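Local coordinates for protein Abbfa_003403 (Acinetobacter baumannii, PDB 4ZXH) that is a four-domain nonribosomal peptide synthetase, with condensation, adenylation, peptidyl carrier and thioesterase domains, that probably builds and releases a peptide product, at residues 974-977 / 978-981. Residues are numbered along the deposited sequence; the frame is centred on the assembly and turned at random.
Sequences PRDP and IEIE
R975 and E979 meet side-on, the guanidinium and carboxylate nearly coplanar with 18° between their planes. NE of R975 donates to OE1 of E979 at 3.1 Å, an almost straight bond lying in the guanidinium plane. Alongside it, NH2 of R975 reaches OE2 of E979 at 2.7 Å, so each carboxylate oxygen offers its syn lone pair to one nitrogen of a bidentate salt bridge. OE1 of E979 has a second donor, the backbone N of R975 at 2.7 Å, which arrives on the anti side and somewhat out of the carboxylate plane; the three bonds together fix the rotation of the carboxylate. E979 gets there with its chain extended beyond CG, while R975 bends at chi3 (-64°) to turn NE and NH2 toward it. NH1 of R975 is hydrogen-bonded to N1225.

D976 crosses E979 at about a right angle and serves as N-cap of helix 977-990. With CG set between its backbone N and carbonyl carbon (chi1 66°), OD1 of D976 accepts the backbone N-H of E979 at 3.0 Å, nearly along its C-O axis, while OD2 makes a salt bridge with R1045. The helical bonds begin with the carbonyl of D976 itself, which accepts from I980 N, and continue from E981 N to P977 O.

P974 packs its CB against the CB of E979 at 3.6 Å and touches CG1 of I980; M1081 adjoins both P974 and I980. The arrangement is an Asp N-cap followed by proline at N1, here opening the first helix of the carrier-protein fold, where the linker from the adenylation domain enters it beside the thioesterase domain.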
# COMPACT_ATOMS: atom_id res chain seq x y z
N PRO A 974 -4.16 -16.47 -23.16
CA PRO A 974 -5.02 -17.16 -22.20
C PRO A 974 -4.87 -18.67 -22.30
O PRO A 974 -4.60 -19.15 -23.38
CB PRO A 974 -6.43 -16.73 -22.61
CG PRO A 974 -6.28 -16.32 -24.03
CD PRO A 974 -4.95 -15.65 -24.09
N ARG A 975 -5.01 -19.41 -21.20
CA ARG A 975 -4.61 -20.82 -21.21
C ARG A 975 -5.75 -21.83 -20.99
O ARG A 975 -5.60 -23.01 -21.29
CB ARG A 975 -3.51 -21.03 -20.16
CG ARG A 975 -2.25 -20.16 -20.40
CD ARG A 975 -1.38 -19.98 -19.15
NE ARG A 975 -2.08 -19.24 -18.10
CZ ARG A 975 -1.61 -19.06 -16.87
NH1 ARG A 975 -0.43 -19.56 -16.55
NH2 ARG A 975 -2.32 -18.38 -15.98
N ASP A 976 -6.89 -21.37 -20.49
CA ASP A 976 -8.02 -22.27 -20.29
C ASP A 976 -9.32 -21.52 -20.62
O ASP A 976 -9.26 -20.34 -20.97
CB ASP A 976 -7.98 -22.84 -18.86
CG ASP A 976 -8.20 -21.79 -17.78
OD1 ASP A 976 -8.34 -20.60 -18.11
OD2 ASP A 976 -8.24 -22.17 -16.59
N PRO A 977 -10.48 -22.20 -20.54
CA PRO A 977 -11.73 -21.48 -20.86
C PRO A 977 -12.00 -20.20 -20.03
O PRO A 977 -12.58 -19.25 -20.54
CB PRO A 977 -12.80 -22.54 -20.58
CG PRO A 977 -12.14 -23.84 -20.95
CD PRO A 977 -10.70 -23.67 -20.51
N ILE A 978 -11.61 -20.17 -18.76
CA ILE A 978 -11.84 -18.98 -17.96
C ILE A 978 -11.01 -17.81 -18.46
O ILE A 978 -11.51 -16.69 -18.61
CB ILE A 978 -11.51 -19.24 -16.48
CG1 ILE A 978 -12.64 -20.03 -15.79
CG2 ILE A 978 -11.24 -17.93 -15.76
CD1 ILE A 978 -12.34 -20.38 -14.35
N GLU A 979 -9.74 -18.04 -18.76
CA GLU A 979 -8.93 -16.93 -19.23
C GLU A 979 -9.35 -16.52 -20.65
O GLU A 979 -9.26 -15.34 -21.00
CB GLU A 979 -7.44 -17.28 -19.15
CG GLU A 979 -6.97 -17.58 -17.73
CD GLU A 979 -5.52 -17.98 -17.66
OE1 GLU A 979 -4.90 -18.23 -18.72
OE2 GLU A 979 -4.99 -18.06 -16.53
N ILE A 980 -9.82 -17.47 -21.47
CA ILE A 980 -10.34 -17.11 -22.80
C ILE A 980 -11.54 -16.15 -22.69
O ILE A 980 -11.58 -15.13 -23.38
CB ILE A 980 -10.73 -18.36 -23.61
CG1 ILE A 980 -9.46 -19.13 -23.98
CG2 ILE A 980 -11.47 -17.97 -24.87
CD1 ILE A 980 -9.70 -20.43 -24.73
N GLU A 981 -12.48 -16.45 -21.80
CA GLU A 981 -13.65 -15.59 -21.61
C GLU A 981 -13.30 -14.20 -21.05
O GLU A 981 -13.88 -13.20 -21.46
CB GLU A 981 -14.67 -16.27 -20.70
CG GLU A 981 -15.90 -15.42 -20.43
CD GLU A 981 -17.12 -15.84 -21.26
OE1 GLU A 981 -17.33 -17.06 -21.45
OE2 GLU A 981 -17.86 -14.93 -21.71